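Local atomic coordinates of SGNH-hydrolase family esterase (Altererythrobacter indicus, PDB entry 7C2A), a protein that hydrolyses ester bonds as an SGNH-family esterase, and may act on lysophospholipids. Residues Asp13-Gly18 and Pro147-Ala152; Val77-Asn82 and Ser98-Glu103; Asn82-Gly87 and Met116-Asn121. One frame throughout, in Å; residues are numbered along the deposited sequence.

Contact 1: residues Asp13-Gly18 and Pro147-Ala152; sequences DSLFAG and PFFLEA
Leu-15 and Leu-150 reach toward each other tip to tip where a short helix meets a loop. The CD1 methyl of Leu-15 lies 4.0 Å from CD1 of Leu-150. The same methyl also meets Phe-149 at the edge of its ring, near the ring plane, 4.2 Å from Leu-15 CD1 to Phe-149 CE2, so it rests against the fork of Leu-150 and, on another side, beside the rim of Phe-149. With CG of Phe-149 anti to the backbone N (chi1 176°), this ring is carried out of the type I turn Phe-148 to Glu-151 toward the helix. There Phe-149 and Phe-16 cross obliquely: Phe-149 CZ stands 4.0 Å from Phe-16 CE1, approaching Phe-16 at its edge rather than over its face. Tyr-27 ties the two rings together, nearly parallel to Phe-16 and edge-to-face with Phe-149.

The helix presenting Leu-15 and Phe-16 is started by Asp-13, an N-cap whose OD1 accepts a fairly straight bond (168°) from Leu-15 N at 3.1 Å. A short carboxylate suits this place because it can fold back onto the first turn. Asp-13, Ser-14 and Leu-15 belong to the GDSL motif that names the family, whose serine is the nucleophile in relatives.

Leucine and phenylalanine suit such a seam, offering broad apolar ends without polar groups to satisfy, and the contact implies that the GDSL turn rests against the loop after strand 144-146 through apolar packing, with no hydrogen bond between the two segments.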
ATOM      1  N   ASP A  13       2.422  -2.290  -2.799  1.00  9.15           N
ATOM      2  CA  ASP A  13       1.395  -3.312  -2.958  1.00  9.69           C
ATOM      3  C   ASP A  13       0.473  -2.969  -4.125  1.00 10.59           C
ATOM      4  O   ASP A  13       0.937  -2.423  -5.131  1.00 10.52           O
ATOM      5  CB  ASP A  13       0.645  -3.569  -1.637  1.00 10.06           C
ATOM      6  CG  ASP A  13       0.056  -2.314  -1.037  1.00 10.21           C
ATOM      7  OD1 ASP A  13      -0.298  -1.393  -1.812  1.00 10.90           O
ATOM      8  OD2 ASP A  13      -0.089  -2.239   0.204  1.00 10.62           O
ATOM      9  N   SER A  14      -0.818  -3.276  -4.010  0.50 10.58           N
ATOM     10  CA  SER A  14      -1.738  -3.017  -5.116  0.50 12.00           C
ATOM     11  C   SER A  14      -1.864  -1.536  -5.451  0.50 11.71           C
ATOM     12  O   SER A  14      -2.265  -1.204  -6.574  0.50 12.68           O
ATOM     13  CB  SER A  14      -3.121  -3.598  -4.819  0.50 15.83           C
ATOM     14  OG  SER A  14      -3.635  -3.077  -3.607  0.50 19.41           O
ATOM     15  N   LEU A  15      -1.545  -0.642  -4.514  1.00 10.86           N
ATOM     16  CA  LEU A  15      -1.605   0.786  -4.807  1.00 12.06           C
ATOM     17  C   LEU A  15      -0.474   1.239  -5.714  1.00 11.04           C
ATOM     18  O   LEU A  15      -0.588   2.295  -6.350  1.00 13.71           O
ATOM     19  CB  LEU A  15      -1.600   1.594  -3.510  1.00 13.25           C
ATOM     20  CG  LEU A  15      -2.724   1.308  -2.514  1.00 14.88           C
ATOM     21  CD1 LEU A  15      -2.569   2.184  -1.284  1.00 15.87           C
ATOM     22  CD2 LEU A  15      -4.089   1.547  -3.150  1.00 18.33           C
ATOM     23  N   PHE A  16       0.633   0.502  -5.755  1.00  9.92           N
ATOM     24  CA  PHE A  16       1.672   0.746  -6.743  1.00 10.57           C
ATOM     25  C   PHE A  16       1.532  -0.148  -7.967  1.00 11.61           C
ATOM     26  O   PHE A  16       1.822   0.298  -9.079  1.00 12.19           O
ATOM     27  CB  PHE A  16       3.064   0.559  -6.124  1.00 10.13           C
ATOM     28  CG  PHE A  16       3.542   1.724  -5.291  1.00  9.17           C
ATOM     29  CD1 PHE A  16       2.749   2.838  -5.073  1.00 10.90           C
ATOM     30  CD2 PHE A  16       4.803   1.690  -4.727  1.00  9.33           C
ATOM     31  CE1 PHE A  16       3.222   3.899  -4.306  1.00 11.40           C
ATOM     32  CE2 PHE A  16       5.276   2.735  -3.962  1.00 10.15           C
ATOM     33  CZ  PHE A  16       4.491   3.850  -3.761  1.00 10.86           C
ATOM     34  N   ALA A  17       1.076  -1.395  -7.794  1.00 11.27           N
ATOM     35  CA  ALA A  17       0.935  -2.301  -8.934  1.00 11.93           C
ATOM     36  C   ALA A  17      -0.101  -1.812  -9.937  1.00 14.45           C
ATOM     37  O   ALA A  17      -0.026  -2.168 -11.119  1.00 16.76           O
ATOM     38  CB  ALA A  17       0.560  -3.703  -8.458  1.00 13.22           C
ATOM     39  N   GLY A  18      -1.080  -1.027  -9.497  1.00 13.45           N
ATOM     40  CA  GLY A  18      -2.123  -0.547 -10.389  1.00 14.15           C
ATOM     41  C   GLY A  18      -3.275  -1.519 -10.543  1.00 16.22           C
ATOM     42  O   GLY A  18      -3.829  -1.666 -11.638  1.00 16.52           O
ATOM     43  N   PRO A 147       2.451  11.729   5.264  1.00 10.28           N
ATOM     44  CA  PRO A 147       1.725  11.196   6.425  1.00 11.18           C
ATOM     45  C   PRO A 147       0.530  10.338   6.054  1.00 10.56           C
ATOM     46  O   PRO A 147       0.272   9.325   6.716  1.00 10.57           O
ATOM     47  CB  PRO A 147       1.318  12.461   7.195  1.00 13.48           C
ATOM     48  CG  PRO A 147       2.350  13.473   6.806  1.00 15.88           C
ATOM     49  CD  PRO A 147       2.672  13.182   5.363  1.00 12.31           C
ATOM     50  N   PHE A 148      -0.204  10.699   5.004  1.00 10.93           N
ATOM     51  CA  PHE A 148      -1.439   9.995   4.642  1.00 10.47           C
ATOM     52  C   PHE A 148      -1.455   9.888   3.117  1.00  9.77           C
ATOM     53  O   PHE A 148      -1.959  10.774   2.422  1.00 10.29           O
ATOM     54  CB  PHE A 148      -2.643  10.746   5.205  1.00 12.43           C
ATOM     55  CG  PHE A 148      -3.984  10.068   4.990  1.00 11.68           C
ATOM     56  CD1 PHE A 148      -4.101   8.800   4.478  1.00 12.05           C
ATOM     57  CD2 PHE A 148      -5.144  10.747   5.313  1.00 14.63           C
ATOM     58  CE1 PHE A 148      -5.359   8.217   4.290  1.00 14.34           C
ATOM     59  CE2 PHE A 148      -6.392  10.169   5.130  1.00 15.30           C
ATOM     60  CZ  PHE A 148      -6.500   8.912   4.619  1.00 17.67           C
ATOM     61  N   PHE A 149      -0.913   8.787   2.603  1.00 10.04           N
ATOM     62  CA  PHE A 149      -0.760   8.638   1.160  1.00  9.96           C
ATOM     63  C   PHE A 149      -2.092   8.773   0.429  1.00 10.71           C
ATOM     64  O   PHE A 149      -2.160   9.401  -0.632  1.00 10.37           O
ATOM     65  CB  PHE A 149      -0.101   7.293   0.874  1.00 10.37           C
ATOM     66  CG  PHE A 149       0.034   6.981  -0.584  1.00 10.33           C
ATOM     67  CD1 PHE A 149       0.630   7.887  -1.445  1.00 14.15           C
ATOM     68  CD2 PHE A 149      -0.428   5.785  -1.098  1.00 14.19           C
ATOM     69  CE1 PHE A 149       0.758   7.603  -2.795  1.00 15.68           C
ATOM     70  CE2 PHE A 149      -0.295   5.503  -2.452  1.00 15.84           C
ATOM     71  CZ  PHE A 149       0.295   6.424  -3.292  1.00 15.80           C
ATOM     72  N   LEU A 150      -3.154   8.182   0.963  1.00  9.44           N
ATOM     73  CA  LEU A 150      -4.448   8.187   0.285  1.00 10.52           C
ATOM     74  C   LEU A 150      -5.319   9.389   0.644  1.00 10.24           C
ATOM     75  O   LEU A 150      -6.517   9.382   0.334  1.00 11.51           O
ATOM     76  CB  LEU A 150      -5.210   6.890   0.575  1.00 10.53           C
ATOM     77  CG  LEU A 150      -4.600   5.632  -0.041  1.00 12.34           C
ATOM     78  CD1 LEU A 150      -5.428   4.418   0.341  1.00 14.74           C
ATOM     79  CD2 LEU A 150      -4.486   5.755  -1.559  1.00 15.03           C
ATOM     80  N   GLU A 151      -4.758  10.406   1.287  1.00 10.20           N
ATOM     81  CA  GLU A 151      -5.551  11.552   1.716  1.00 11.96           C
ATOM     82  C   GLU A 151      -6.351  12.165   0.571  1.00 11.00           C
ATOM     83  O   GLU A 151      -7.518  12.538   0.750  1.00 12.21           O
ATOM     84  CB  GLU A 151      -4.637  12.600   2.342  1.00 11.46           C
ATOM     85  CG  GLU A 151      -5.376  13.790   2.923  1.00 14.29           C
ATOM     86  CD  GLU A 151      -4.444  14.709   3.689  1.00 24.82           C
ATOM     87  OE1 GLU A 151      -3.343  14.996   3.174  1.00 30.89           O
ATOM     88  OE2 GLU A 151      -4.811  15.142   4.802  1.00 36.38           O
ATOM     89  N   ALA A 152      -5.756  12.264  -0.615  1.00 10.53           N
ATOM     90  CA  ALA A 152      -6.423  12.983  -1.693  1.00 10.96           C
ATOM     91  C   ALA A 152      -7.647  12.257  -2.228  1.00 11.80           C
ATOM     92  O   ALA A 152      -8.448  12.880  -2.931  1.00 14.36           O
ATOM     93  CB  ALA A 152      -5.438  13.300  -2.814  1.00 13.37           C
TER

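Contact 2: residues Val77-Asn82 and Ser98-Glu103; sequences VELGGN and SGILEE
Leu-79 and Ile-100 meet at the tight end of this contact, their side chains crossing at about a right angle with Leu-79 CD1 3.8 Å from Ile-100 CD1. CG1 of Ile-100 is anti to its carbonyl carbon (chi1 -63°), which sends the long branch and its terminal methyl out from the helix toward Leu-79. At the next helix residue, Leu-101 approaches Val-77 at a slant, and Val-77 CG2 comes to 4.0 Å from Leu-101 CD2. The second branch of the valine is more loosely placed, its CG1 4.4 Å from Ile-100 CG2. All four residues are buried, and Leu-97 of the same helix also packs on both Val-77 and Leu-79. Valine fits a strand because its beta-branch is readily accommodated in an extended backbone, while isoleucine and leucine give the helix branched ends that can lie on the sheet.

Strand 74-78 is the middle strand of a five-stranded parallel sheet, and helix 90-106 lies on one side of it before the chain returns as strand 111-114. This is a beta-alpha-beta crossover, and the contact fastens the helix to the strand that leads into it. Just beyond the strand, Gly-80 occupies the N-cap position of helix 81-85; its positive phi would press a CB against the carbonyl oxygen of Leu-79. Gly-80 to Asn-82 open the GxND block of the family, whose Asn lines the oxyanion hole in relatives and probably does so here.

On the solvent side of the helix Glu-102 is exposed, its OE2 hydrogen-bonded to Tyr-141. The carboxylate of Glu-103 is buried instead, and salt bridges to Lys-62, Arg-106 and Arg-107 probably compensate its charge.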
ATOM      1  N   VAL A  77       8.527   3.530  -0.253  1.00  8.65           N
ATOM      2  CA  VAL A  77       8.059   2.306   0.395  1.00  9.16           C
ATOM      3  C   VAL A  77       6.613   2.514   0.819  1.00  8.25           C
ATOM      4  O   VAL A  77       6.308   3.432   1.594  1.00  8.91           O
ATOM      5  CB  VAL A  77       8.938   1.924   1.593  1.00  9.66           C
ATOM      6  CG1 VAL A  77       8.365   0.710   2.313  1.00 10.87           C
ATOM      7  CG2 VAL A  77      10.365   1.665   1.150  1.00 11.30           C
ATOM      8  N   GLU A  78       5.729   1.645   0.327  1.00  8.61           N
ATOM      9  CA  GLU A  78       4.283   1.779   0.498  1.00  8.57           C
ATOM     10  C   GLU A  78       3.729   0.402   0.859  1.00  8.17           C
ATOM     11  O   GLU A  78       3.320  -0.355  -0.014  1.00  8.51           O
ATOM     12  CB  GLU A  78       3.681   2.311  -0.797  1.00 10.09           C
ATOM     13  CG  GLU A  78       2.180   2.445  -0.813  1.00  9.65           C
ATOM     14  CD  GLU A  78       1.468   1.223  -1.379  1.00  9.44           C
ATOM     15  OE1 GLU A  78       0.470   0.810  -0.744  1.00  9.72           O
ATOM     16  OE2 GLU A  78       1.870   0.688  -2.434  1.00 10.03           O
ATOM     17  N   LEU A  79       3.729   0.072   2.149  1.00  8.71           N
ATOM     18  CA  LEU A  79       3.295  -1.246   2.586  1.00  8.82           C
ATOM     19  C   LEU A  79       2.632  -1.125   3.948  1.00  9.32           C
ATOM     20  O   LEU A  79       2.932  -0.219   4.732  1.00  9.63           O
ATOM     21  CB  LEU A  79       4.456  -2.238   2.695  1.00  9.36           C
ATOM     22  CG  LEU A  79       5.058  -2.691   1.371  1.00  8.40           C
ATOM     23  CD1 LEU A  79       6.312  -3.505   1.648  1.00 11.76           C
ATOM     24  CD2 LEU A  79       4.064  -3.514   0.592  1.00 10.32           C
ATOM     25  N   GLY A  80       1.762  -2.090   4.236  1.00  9.69           N
ATOM     26  CA  GLY A  80       1.076  -2.172   5.515  1.00 10.85           C
ATOM     27  C   GLY A  80      -0.425  -2.256   5.369  1.00 10.49           C
ATOM     28  O   GLY A  80      -1.119  -2.764   6.256  1.00 10.97           O
ATOM     29  N   GLY A  81      -0.945  -1.763   4.247  1.00 10.20           N
ATOM     30  CA  GLY A  81      -2.376  -1.852   4.019  1.00 12.07           C
ATOM     31  C   GLY A  81      -2.893  -3.278   4.057  1.00 12.78           C
ATOM     32  O   GLY A  81      -3.977  -3.539   4.581  1.00 13.68           O
ATOM     33  N   ASN A  82      -2.115  -4.222   3.526  1.00 10.57           N
ATOM     34  CA  ASN A  82      -2.574  -5.639   3.519  1.00 11.82           C
ATOM     35  C   ASN A  82      -2.518  -6.213   4.939  1.00 12.80           C
ATOM     36  O   ASN A  82      -3.356  -7.060   5.253  1.00 16.03           O
ATOM     37  CB  ASN A  82      -1.871  -6.477   2.454  1.00 12.29           C
ATOM     38  CG  ASN A  82      -2.403  -6.139   1.079  1.00 14.94           C
ATOM     39  OD1 ASN A  82      -3.593  -6.261   0.816  1.00 22.54           O
ATOM     40  ND2 ASN A  82      -1.531  -5.673   0.212  1.00 15.52           N
ATOM     41  N   SER A  98      10.633  -2.137   9.491  1.00  9.77           N
ATOM     42  CA  SER A  98      11.968  -1.780   9.964  1.00 10.33           C
ATOM     43  C   SER A  98      13.039  -2.561   9.213  1.00  9.65           C
ATOM     44  O   SER A  98      14.082  -2.009   8.857  1.00 10.56           O
ATOM     45  CB  SER A  98      12.084  -2.049  11.467  1.00 11.12           C
ATOM     46  OG  SER A  98      11.277  -1.181  12.228  1.00 12.92           O
ATOM     47  N   GLY A  99      12.800  -3.851   8.975  1.00  9.54           N
ATOM     48  CA  GLY A  99      13.767  -4.645   8.234  1.00 10.03           C
ATOM     49  C   GLY A  99      13.933  -4.174   6.801  1.00  9.73           C
ATOM     50  O   GLY A  99      15.042  -4.189   6.265  1.00  9.93           O
ATOM     51  N   ILE A 100      12.840  -3.748   6.162  1.00  9.09           N
ATOM     52  CA  ILE A 100      12.928  -3.192   4.811  1.00  9.94           C
ATOM     53  C   ILE A 100      13.760  -1.915   4.810  1.00  8.91           C
ATOM     54  O   ILE A 100      14.663  -1.733   3.980  1.00 10.13           O
ATOM     55  CB  ILE A 100      11.524  -2.936   4.233  1.00  8.91           C
ATOM     56  CG1 ILE A 100      10.762  -4.253   4.093  1.00 10.10           C
ATOM     57  CG2 ILE A 100      11.622  -2.214   2.891  1.00  9.74           C
ATOM     58  CD1 ILE A 100       9.279  -4.071   3.879  1.00 10.02           C
ATOM     59  N   LEU A 101      13.463  -1.005   5.738  1.00  8.99           N
ATOM     60  CA  LEU A 101      14.166   0.269   5.757  1.00 10.22           C
ATOM     61  C   LEU A 101      15.623   0.083   6.138  1.00 10.22           C
ATOM     62  O   LEU A 101      16.490   0.805   5.639  1.00 11.34           O
ATOM     63  CB  LEU A 101      13.477   1.251   6.699  1.00 10.75           C
ATOM     64  CG  LEU A 101      11.998   1.527   6.410  1.00 11.38           C
ATOM     65  CD1 LEU A 101      11.547   2.740   7.198  1.00 14.44           C
ATOM     66  CD2 LEU A 101      11.731   1.715   4.924  1.00 13.56           C
ATOM     67  N   GLU A 102      15.916  -0.898   6.993  1.00 11.57           N
ATOM     68  CA  GLU A 102      17.297  -1.166   7.368  1.00 12.21           C
ATOM     69  C   GLU A 102      18.111  -1.634   6.173  1.00 11.87           C
ATOM     70  O   GLU A 102      19.281  -1.265   6.030  1.00 13.82           O
ATOM     71  CB  GLU A 102      17.338  -2.195   8.494  1.00 12.87           C
ATOM     72  CG  GLU A 102      17.184  -1.553   9.851  1.00 19.02           C
ATOM     73  CD  GLU A 102      17.004  -2.534  10.991  1.00 30.39           C
ATOM     74  OE1 GLU A 102      17.132  -3.759  10.768  1.00 34.33           O
ATOM     75  OE2 GLU A 102      16.732  -2.063  12.118  1.00 25.27           O
ATOM     76  N   GLU A 103      17.525  -2.468   5.317  1.00 11.25           N
ATOM     77  CA  GLU A 103      18.224  -2.894   4.112  1.00 11.11           C
ATOM     78  C   GLU A 103      18.489  -1.714   3.177  1.00 10.60           C
ATOM     79  O   GLU A 103      19.592  -1.575   2.636  1.00 12.22           O
ATOM     80  CB  GLU A 103      17.422  -3.992   3.420  1.00 12.17           C
ATOM     81  CG  GLU A 103      18.043  -4.492   2.128  1.00 13.74           C
ATOM     82  CD  GLU A 103      19.397  -5.161   2.315  1.00 16.26           C
ATOM     83  OE1 GLU A 103      19.740  -5.540   3.454  1.00 20.70           O
ATOM     84  OE2 GLU A 103      20.130  -5.307   1.316  1.00 15.61           O
TER

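Contact 3: residues Asn82-Gly87 and Met116-Asn121; sequences NDLLRG and MRAPPN
Leu-84 sets both methyls of its fork against the backbone and side chain of the Arg-117-Ala-118 step. Its CG lies beside the backbone N and anti to the carbonyl carbon (chi1 -70°), and a second torsion of 167° extends the chain, so the fork opens over the loop. One prong, CD2, meets the Ala-118 CB at 3.7 Å, while the other, CD1, lies 3.8 Å from the Arg-117 O. Alanine suits this spot because a single methyl lets the loop backbone come close. The Arg-117 side chain leaves the backbone away from the helix and packs on Phe-148 and Asp-131. Tyr-126 and Phe-130 of helix 124-131 also pack on Leu-84.

Helix 81-85 ends just after this residue in a Schellman motif, Gly-87 taking a positive phi and donating its N to the O of Leu-84 at 2.8 Å. An alanine in place of Leu-84 would remove both prongs, and is likely to deprive the Ala-118 methyl, Tyr-126 and Phe-130 of their contact with this side chain and open a gap there.

The joint, held mainly by Leu-84, is thus van der Waals contact with an alanine methyl and a peptide carbonyl, without a directional bond.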
ATOM      1  N   ASN A  82      -2.115  -4.222   3.526  1.00 10.57           N
ATOM      2  CA  ASN A  82      -2.574  -5.639   3.519  1.00 11.82           C
ATOM      3  C   ASN A  82      -2.518  -6.213   4.939  1.00 12.80           C
ATOM      4  O   ASN A  82      -3.356  -7.060   5.253  1.00 16.03           O
ATOM      5  CB  ASN A  82      -1.871  -6.477   2.454  1.00 12.29           C
ATOM      6  CG  ASN A  82      -2.403  -6.139   1.079  1.00 14.94           C
ATOM      7  OD1 ASN A  82      -3.593  -6.261   0.816  1.00 22.54           O
ATOM      8  ND2 ASN A  82      -1.531  -5.673   0.212  1.00 15.52           N
ATOM      9  N   ASP A  83      -1.564  -5.762   5.757  1.00  9.76           N
ATOM     10  CA  ASP A  83      -1.522  -6.199   7.179  1.00 10.16           C
ATOM     11  C   ASP A  83      -2.837  -5.759   7.834  1.00 13.33           C
ATOM     12  O   ASP A  83      -3.431  -6.561   8.553  1.00 13.43           O
ATOM     13  CB  ASP A  83      -0.305  -5.643   7.923  1.00  9.99           C
ATOM     14  CG  ASP A  83       1.031  -6.062   7.330  1.00  9.95           C
ATOM     15  OD1 ASP A  83       1.207  -5.885   6.112  1.00 11.01           O
ATOM     16  OD2 ASP A  83       1.877  -6.549   8.097  1.00 10.40           O
ATOM     17  N   LEU A  84      -3.254  -4.511   7.599  1.00 13.41           N
ATOM     18  CA  LEU A  84      -4.550  -4.001   8.126  1.00 17.32           C
ATOM     19  C   LEU A  84      -5.687  -4.911   7.648  1.00 22.70           C
ATOM     20  O   LEU A  84      -6.517  -5.317   8.476  1.00 21.65           O
ATOM     21  CB  LEU A  84      -4.807  -2.609   7.545  1.00 20.21           C
ATOM     22  CG  LEU A  84      -3.902  -1.492   8.038  1.00 22.57           C
ATOM     23  CD1 LEU A  84      -4.041  -0.253   7.162  1.00 26.33           C
ATOM     24  CD2 LEU A  84      -4.224  -1.165   9.482  1.00 24.61           C
ATOM     25  N   LEU A  85      -5.731  -5.199   6.347  1.00 19.62           N
ATOM     26  CA  LEU A  85      -6.830  -6.008   5.754  1.00 20.86           C
ATOM     27  C   LEU A  85      -6.897  -7.404   6.382  1.00 23.79           C
ATOM     28  O   LEU A  85      -7.990  -7.982   6.399  1.00 30.67           O
ATOM     29  CB  LEU A  85      -6.640  -6.066   4.237  1.00 21.57           C
ATOM     30  CG  LEU A  85      -7.126  -4.821   3.495  1.00 31.42           C
ATOM     31  CD1 LEU A  85      -6.985  -3.570   4.346  1.00 31.12           C
ATOM     32  CD2 LEU A  85      -6.420  -4.648   2.163  1.00 31.63           C
ATOM     33  N   ARG A  86      -5.759  -7.946   6.807  1.00 20.55           N
ATOM     34  CA  ARG A  86      -5.733  -9.233   7.482  1.00 17.61           C
ATOM     35  C   ARG A  86      -5.884  -9.112   8.997  1.00 20.32           C
ATOM     36  O   ARG A  86      -5.859 -10.137   9.682  1.00 23.64           O
ATOM     37  CB  ARG A  86      -4.446  -9.988   7.139  1.00 21.12           C
ATOM     38  CG  ARG A  86      -4.337 -10.452   5.685  1.00 22.92           C
ATOM     39  CD  ARG A  86      -2.955 -11.037   5.414  1.00 27.35           C
ATOM     40  NE  ARG A  86      -2.802 -11.508   4.041  1.00 28.48           N
ATOM     41  CZ  ARG A  86      -3.089 -12.744   3.645  1.00 40.24           C
ATOM     42  NH1 ARG A  86      -2.919 -13.092   2.376  1.00 39.34           N
ATOM     43  NH2 ARG A  86      -3.546 -13.632   4.519  1.00 33.62           N
ATOM     44  N   GLY A  87      -6.046  -7.898   9.531  1.00 18.33           N
ATOM     45  CA  GLY A  87      -6.131  -7.691  10.969  1.00 18.70           C
ATOM     46  C   GLY A  87      -4.871  -8.012  11.744  1.00 12.23           C
ATOM     47  O   GLY A  87      -4.941  -8.282  12.952  1.00 14.00           O
ATOM     48  N   MET A 116       0.292   4.900   5.835  1.00  9.62           N
ATOM     49  CA  MET A 116      -1.015   4.217   5.662  1.00  9.97           C
ATOM     50  C   MET A 116      -1.866   4.519   6.900  1.00 10.46           C
ATOM     51  O   MET A 116      -1.293   4.741   7.971  1.00 10.42           O
ATOM     52  CB  MET A 116      -0.846   2.703   5.501  1.00 10.28           C
ATOM     53  CG  MET A 116       0.073   2.312   4.346  1.00 10.69           C
ATOM     54  SD  MET A 116      -0.376   3.027   2.736  1.00 13.78           S
ATOM     55  CE  MET A 116      -1.989   2.292   2.477  1.00 16.99           C
ATOM     56  N   ARG A 117      -3.186   4.530   6.740  1.00 10.53           N
ATOM     57  CA  ARG A 117      -4.099   4.843   7.870  1.00 11.15           C
ATOM     58  C   ARG A 117      -5.131   3.725   8.004  1.00 12.65           C
ATOM     59  O   ARG A 117      -5.623   3.229   6.984  1.00 14.72           O
ATOM     60  CB  ARG A 117      -4.777   6.197   7.648  1.00 12.39           C
ATOM     61  CG  ARG A 117      -3.817   7.374   7.718  1.00 12.65           C
ATOM     62  CD  ARG A 117      -3.365   7.628   9.142  1.00 12.88           C
ATOM     63  NE  ARG A 117      -2.404   8.715   9.225  1.00 12.35           N
ATOM     64  CZ  ARG A 117      -2.700  10.003   9.090  1.00 12.67           C
ATOM     65  NH1 ARG A 117      -3.949  10.382   8.869  1.00 15.29           N
ATOM     66  NH2 ARG A 117      -1.742  10.903   9.181  1.00 13.88           N
ATOM     67  N   ALA A 118      -5.449   3.375   9.243  1.00 12.27           N
ATOM     68  CA  ALA A 118      -6.418   2.288   9.473  1.00 12.97           C
ATOM     69  C   ALA A 118      -7.837   2.853   9.420  1.00 16.39           C
ATOM     70  O   ALA A 118      -8.070   3.958   9.927  1.00 14.13           O
ATOM     71  CB  ALA A 118      -6.144   1.647  10.812  1.00 14.57           C
ATOM     72  N   PRO A 119      -8.812   2.109   8.857  1.00 17.96           N
ATOM     73  CA  PRO A 119     -10.198   2.540   8.876  1.00 17.65           C
ATOM     74  C   PRO A 119     -10.753   2.205  10.270  1.00 18.64           C
ATOM     75  O   PRO A 119     -10.204   1.393  10.986  1.00 17.95           O
ATOM     76  CB  PRO A 119     -10.835   1.688   7.771  1.00 21.57           C
ATOM     77  CG  PRO A 119     -10.046   0.410   7.821  1.00 24.64           C
ATOM     78  CD  PRO A 119      -8.629   0.844   8.144  1.00 20.65           C
ATOM     79  N   PRO A 120     -11.883   2.803  10.675  1.00 17.06           N
ATOM     80  CA  PRO A 120     -12.437   2.564  12.015  1.00 16.71           C
ATOM     81  C   PRO A 120     -13.005   1.176  12.357  1.00 19.90           C
ATOM     82  O   PRO A 120     -13.091   0.903  13.526  1.00 15.58           O
ATOM     83  CB  PRO A 120     -13.574   3.592  12.068  1.00 19.18           C
ATOM     84  CG  PRO A 120     -13.977   3.767  10.620  1.00 22.86           C
ATOM     85  CD  PRO A 120     -12.658   3.759   9.888  1.00 22.34           C
ATOM     86  N   ASN A 121     -12.943   0.246  11.360  0.52 17.23           N
ATOM     87  CA  ASN A 121     -13.580  -1.053  11.579  0.52 17.51           C
ATOM     88  C   ASN A 121     -12.885  -1.864  12.669  0.52 17.96           C
ATOM     89  O   ASN A 121     -13.551  -2.536  13.466  0.52 19.57           O
ATOM     90  CB  ASN A 121     -13.628  -1.845  10.272  0.52 20.67           C
ATOM     91  CG  ASN A 121     -14.510  -3.078  10.371  0.52 22.10           C
ATOM     92  OD1 ASN A 121     -15.672  -2.996  10.774  0.52 21.26           O
ATOM     93  ND2 ASN A 121     -13.957  -4.230  10.006  0.52 20.45           N
TER

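Contact 2 is the core of the set: all its touching residues are buried, and it lies between the central strand and a covering helix. Contacts 1 and 3 are only partly buried and sit at loops following strands 144-146 and 111-114. Contacts 2 and 3 share Asn-82 and helix 81-85. Apolar packing carries all three, but aromatic rings enter only contact 1, aliphatic branches make up contact 2, and contact 3 sets methyls against a loop backbone. A probable hydrogen bond from Asp-13 N to Glu-78 OE2 joins contacts 1 and 2, while Met-116 CE packs on Leu-15 CD1 to join contacts 1 and 3. Asp-13 CB also packs 3.5 Å from Asn-82 ND2, bringing the GDSL turn and the GxND helix start together.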